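Local coordinates for transcriptional regulator, SorC family (Enterococcus faecalis, PDB 2O0M), which probably regulates transcription by binding DNA, with a sugar-binding domain that presumably senses a carbohydrate effector, as in other SorC-family regulators, at residues Val174-Glu182 and Lys286-Leu294. Sequence-based numbering, arbitrary orientation.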
ATOM      1  N   VAL A 174      -3.006  11.232  -1.038  1.00 10.32           N
ATOM      2  CA  VAL A 174      -2.075  11.584   0.001  1.00 10.62           C
ATOM      3  C   VAL A 174      -1.297  10.337   0.402  1.00 10.26           C
ATOM      4  O   VAL A 174      -1.790   9.213   0.254  1.00  9.67           O
ATOM      5  CB  VAL A 174      -2.814  12.133   1.241  1.00 10.91           C
ATOM      6  CG1 VAL A 174      -3.508  13.437   0.903  1.00 11.91           C
ATOM      7  CG2 VAL A 174      -3.827  11.120   1.791  1.00 11.29           C
ATOM      8  N   PRO A 175      -0.081  10.523   0.913  1.00 10.12           N
ATOM      9  CA  PRO A 175       0.635   9.360   1.454  1.00 10.43           C
ATOM     10  C   PRO A 175      -0.043   8.831   2.717  1.00 10.43           C
ATOM     11  O   PRO A 175      -0.543   9.627   3.503  1.00 10.03           O
ATOM     12  CB  PRO A 175       1.994   9.941   1.814  1.00 10.66           C
ATOM     13  CG  PRO A 175       1.699  11.385   2.103  1.00 10.08           C
ATOM     14  CD  PRO A 175       0.696  11.765   1.070  1.00 10.63           C
ATOM     15  N   ALA A 176      -0.035   7.510   2.925  1.00 10.54           N
ATOM     16  CA  ALA A 176      -0.651   6.918   4.118  1.00 10.96           C
ATOM     17  C   ALA A 176       0.255   7.064   5.338  1.00 11.36           C
ATOM     18  O   ALA A 176      -0.212   7.073   6.492  1.00 12.13           O
ATOM     19  CB  ALA A 176      -0.951   5.459   3.898  1.00 11.11           C
ATOM     20  N   ARG A 177       1.554   7.137   5.063  1.00 11.95           N
ATOM     21  CA  ARG A 177       2.570   7.256   6.100  1.00 11.73           C
ATOM     22  C   ARG A 177       3.711   8.169   5.694  1.00 12.24           C
ATOM     23  O   ARG A 177       4.108   8.194   4.544  1.00 11.88           O
ATOM     24  CB  ARG A 177       3.188   5.882   6.414  1.00 11.80           C
ATOM     25  CG  ARG A 177       2.329   4.972   7.231  1.00 13.26           C
ATOM     26  CD  ARG A 177       2.135   5.544   8.630  1.00 14.85           C
ATOM     27  NE  ARG A 177       1.635   4.556   9.580  1.00 15.66           N
ATOM     28  CZ  ARG A 177       2.375   3.768  10.355  1.00 14.27           C
ATOM     29  NH1 ARG A 177       3.706   3.802  10.327  1.00 13.87           N
ATOM     30  NH2 ARG A 177       1.763   2.928  11.168  1.00 15.05           N
ATOM     31  N   GLY A 178       4.282   8.848   6.686  1.00 12.40           N
ATOM     32  CA  GLY A 178       5.559   9.530   6.524  1.00 12.43           C
ATOM     33  C   GLY A 178       6.661   8.777   7.249  1.00 12.33           C
ATOM     34  O   GLY A 178       6.395   7.876   8.036  1.00 12.02           O
ATOM     35  N   GLY A 179       7.911   9.134   6.976  1.00 12.73           N
ATOM     36  CA  GLY A 179       9.041   8.571   7.724  1.00 12.87           C
ATOM     37  C   GLY A 179       9.277   7.103   7.462  1.00 13.10           C
ATOM     38  O   GLY A 179       9.656   6.345   8.350  1.00 14.33           O
ATOM     39  N   ILE A 180       9.053   6.695   6.219  1.00 12.92           N
ATOM     40  CA  ILE A 180       9.149   5.282   5.865  1.00 13.00           C
ATOM     41  C   ILE A 180      10.555   4.859   5.438  1.00 12.99           C
ATOM     42  O   ILE A 180      10.910   3.687   5.564  1.00 14.04           O
ATOM     43  CB  ILE A 180       8.114   4.932   4.772  1.00 12.70           C
ATOM     44  CG1 ILE A 180       6.688   5.090   5.321  1.00 13.88           C
ATOM     45  CG2 ILE A 180       8.335   3.520   4.216  1.00 12.71           C
ATOM     46  CD1 ILE A 180       6.285   4.062   6.346  1.00 14.18           C
ATOM     47  N   GLY A 181      11.345   5.793   4.918  1.00 12.64           N
ATOM     48  CA  GLY A 181      12.737   5.515   4.568  1.00 12.55           C
ATOM     49  C   GLY A 181      12.997   5.113   3.118  1.00 12.37           C
ATOM     50  O   GLY A 181      14.099   4.668   2.784  1.00 12.68           O
ATOM     51  N   GLU A 182      12.011   5.275   2.241  1.00 12.38           N
ATOM     52  CA  GLU A 182      12.235   4.964   0.827  1.00 12.54           C
ATOM     53  C   GLU A 182      12.981   6.083   0.100  1.00 13.19           C
ATOM     54  O   GLU A 182      13.017   7.219   0.559  1.00 14.12           O
ATOM     55  CB  GLU A 182      10.928   4.713   0.084  1.00 11.82           C
ATOM     56  CG  GLU A 182      10.131   3.525   0.582  1.00 10.75           C
ATOM     57  CD  GLU A 182      10.702   2.157   0.218  1.00 10.64           C
ATOM     58  OE1 GLU A 182      11.781   2.038  -0.391  1.00 10.46           O
ATOM     59  OE2 GLU A 182      10.028   1.178   0.557  1.00 10.21           O
ATOM     60  N   LYS A 286       6.925  -2.600  14.694  1.00 16.52           N
ATOM     61  CA  LYS A 286       6.412  -1.444  13.956  1.00 16.96           C
ATOM     62  C   LYS A 286       7.337  -0.239  14.116  1.00 16.21           C
ATOM     63  O   LYS A 286       7.926  -0.016  15.181  1.00 15.81           O
ATOM     64  CB  LYS A 286       4.987  -1.098  14.391  1.00 17.31           C
ATOM     65  CG  LYS A 286       4.866  -0.619  15.825  1.00 19.45           C
ATOM     66  CD  LYS A 286       3.413  -0.566  16.265  1.00 20.13           C
ATOM     67  CE  LYS A 286       3.295  -0.070  17.704  1.00 22.31           C
ATOM     68  NZ  LYS A 286       1.868   0.198  18.057  1.00 24.80           N
ATOM     69  N   ILE A 287       7.485   0.524  13.043  1.00 15.29           N
ATOM     70  CA  ILE A 287       8.297   1.741  13.081  1.00 15.70           C
ATOM     71  C   ILE A 287       7.467   2.868  13.696  1.00 15.63           C
ATOM     72  O   ILE A 287       6.237   2.754  13.787  1.00 15.07           O
ATOM     73  CB  ILE A 287       8.820   2.143  11.679  1.00 15.39           C
ATOM     74  CG1 ILE A 287       7.659   2.470  10.723  1.00 15.92           C
ATOM     75  CG2 ILE A 287       9.708   1.027  11.106  1.00 16.17           C
ATOM     76  CD1 ILE A 287       8.099   3.067   9.425  1.00 16.35           C
ATOM     77  N   PRO A 288       8.126   3.955  14.143  1.00 16.03           N
ATOM     78  CA  PRO A 288       7.331   5.061  14.685  1.00 16.07           C
ATOM     79  C   PRO A 288       6.303   5.588  13.678  1.00 15.99           C
ATOM     80  O   PRO A 288       6.608   5.751  12.498  1.00 15.57           O
ATOM     81  CB  PRO A 288       8.393   6.109  15.038  1.00 16.37           C
ATOM     82  CG  PRO A 288       9.627   5.304  15.290  1.00 16.31           C
ATOM     83  CD  PRO A 288       9.569   4.239  14.224  1.00 16.31           C
ATOM     84  N   ARG A 289       5.082   5.818  14.151  1.00 15.87           N
ATOM     85  CA  ARG A 289       3.956   6.088  13.259  1.00 16.21           C
ATOM     86  C   ARG A 289       3.826   7.568  12.953  1.00 15.95           C
ATOM     87  O   ARG A 289       3.806   8.405  13.862  1.00 16.29           O
ATOM     88  CB  ARG A 289       2.640   5.599  13.862  1.00 16.16           C
ATOM     89  CG  ARG A 289       1.418   6.008  13.054  1.00 16.11           C
ATOM     90  CD  ARG A 289       0.156   5.374  13.601  1.00 17.98           C
ATOM     91  NE  ARG A 289      -0.195   5.910  14.925  1.00 19.40           N
ATOM     92  CZ  ARG A 289      -0.950   6.989  15.131  1.00 21.45           C
ATOM     93  NH1 ARG A 289      -1.454   7.679  14.114  1.00 21.09           N
ATOM     94  NH2 ARG A 289      -1.218   7.382  16.375  1.00 22.54           N
ATOM     95  N   ILE A 290       3.734   7.875  11.664  1.00 15.59           N
ATOM     96  CA  ILE A 290       3.373   9.196  11.194  1.00 15.83           C
ATOM     97  C   ILE A 290       2.307   8.978  10.135  1.00 15.75           C
ATOM     98  O   ILE A 290       2.636   8.692   8.997  1.00 16.10           O
ATOM     99  CB  ILE A 290       4.558   9.944  10.578  1.00 15.76           C
ATOM    100  CG1 ILE A 290       5.766   9.911  11.522  1.00 16.23           C
ATOM    101  CG2 ILE A 290       4.142  11.378  10.229  1.00 16.48           C
ATOM    102  CD1 ILE A 290       7.036  10.470  10.929  1.00 16.71           C
ATOM    103  N   GLY A 291       1.042   9.070  10.526  1.00 15.83           N
ATOM    104  CA  GLY A 291      -0.072   8.814   9.604  1.00 16.22           C
ATOM    105  C   GLY A 291      -0.943   7.641  10.049  1.00 16.59           C
ATOM    106  O   GLY A 291      -1.200   7.453  11.233  1.00 15.88           O
ATOM    107  N   LEU A 292      -1.374   6.833   9.091  1.00 17.06           N
ATOM    108  CA  LEU A 292      -2.412   5.830   9.325  1.00 18.20           C
ATOM    109  C   LEU A 292      -2.084   4.816  10.412  1.00 17.79           C
ATOM    110  O   LEU A 292      -0.984   4.281  10.452  1.00 16.26           O
ATOM    111  CB  LEU A 292      -2.677   5.064   8.020  1.00 18.35           C
ATOM    112  CG  LEU A 292      -3.595   3.851   8.167  1.00 19.48           C
ATOM    113  CD1 LEU A 292      -5.059   4.257   8.010  1.00 22.66           C
ATOM    114  CD2 LEU A 292      -3.225   2.754   7.189  1.00 21.25           C
ATOM    115  N   GLN A 293      -3.062   4.534  11.274  1.00 18.23           N
ATOM    116  CA  GLN A 293      -2.985   3.397  12.192  1.00 19.42           C
ATOM    117  C   GLN A 293      -3.567   2.127  11.572  1.00 18.84           C
ATOM    118  O   GLN A 293      -4.641   2.160  10.983  1.00 18.25           O
ATOM    119  CB  GLN A 293      -3.776   3.684  13.458  1.00 20.05           C
ATOM    120  CG  GLN A 293      -3.311   4.872  14.228  1.00 22.10           C
ATOM    121  CD  GLN A 293      -4.096   5.058  15.520  1.00 22.36           C
ATOM    122  OE1 GLN A 293      -4.159   4.152  16.353  1.00 26.94           O
ATOM    123  NE2 GLN A 293      -4.695   6.231  15.689  1.00 26.94           N
ATOM    124  N   LEU A 294      -2.878   1.004  11.738  1.00 19.27           N
ATOM    125  CA  LEU A 294      -3.358  -0.274  11.221  1.00 19.85           C
ATOM    126  C   LEU A 294      -4.795  -0.548  11.678  1.00 19.99           C
ATOM    127  O   LEU A 294      -5.641  -0.954  10.877  1.00 19.30           O
ATOM    128  CB  LEU A 294      -2.439  -1.408  11.682  1.00 19.92           C
ATOM    129  CG  LEU A 294      -2.635  -2.808  11.096  1.00 20.39           C
ATOM    130  CD1 LEU A 294      -2.393  -2.804   9.607  1.00 22.43           C
ATOM    131  CD2 LEU A 294      -1.694  -3.779  11.776  1.00 20.41           C
TER
HETATM  132  O   HOH W   1       5.394   6.051   9.916  1.00 19.00           O
HETATM  133  O   HOH W   2       4.418   1.643  12.114  1.00 21.74           O
HETATM  134  O   HOH W   3       3.220   2.137  14.210  1.00 65.37           O
HETATM  135  O   HOH W   4       9.120   6.433  11.278  1.00 26.51           O
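Arg177 reaches across to the 286-294 loop and lays its guanidinium against the backbone there, an example of an arginine tying a loop together by one doubly gripped carbonyl and by water bridges. The setting is the putative sugar-binding domain, which has a Rossmann-like fold; here the chain leaving parallel strand 169-175 makes a single bridge, Arg177 with Gly291. Ala176 O takes the hydrogen of Leu292 N at 2.9 Å in an almost straight bond (179°), and Gly178 N gives its hydrogen to Ile290 O. The Arg177 side chain starts beside its own backbone N (chi1 -76°) and bends at chi2 (-66°), which carries CD past Ile290 O and lays the head along the loop. There it grips Leu292 O side-on: Arg177 NE at 2.8 Å, on a lone pair, and Arg177 NH2 at 3.1 Å, less straight, with the oxygen lying in the guanidinium plane. Arg289 CG sits over one face, toward the rim, 3.6 Å from Arg177 CZ. The two chains cross at roughly a right angle, and Arg289 bends at chi3 to send its NH1 to Gly291 O; Arg177 NH2 and Arg289 NE, of like charge, are 5.2 Å apart. At the far end, Ile287 CD1 meets Ile180 CD1 at 3.7 Å, while Ile290 lies against the Gly178 backbone. Beyond the contact, Glu210 holds the amide of Ile180. A water bridges the two segments, accepting from Arg177 NH1 and Ile290 N and donating to Gly178 O and Pro288 O.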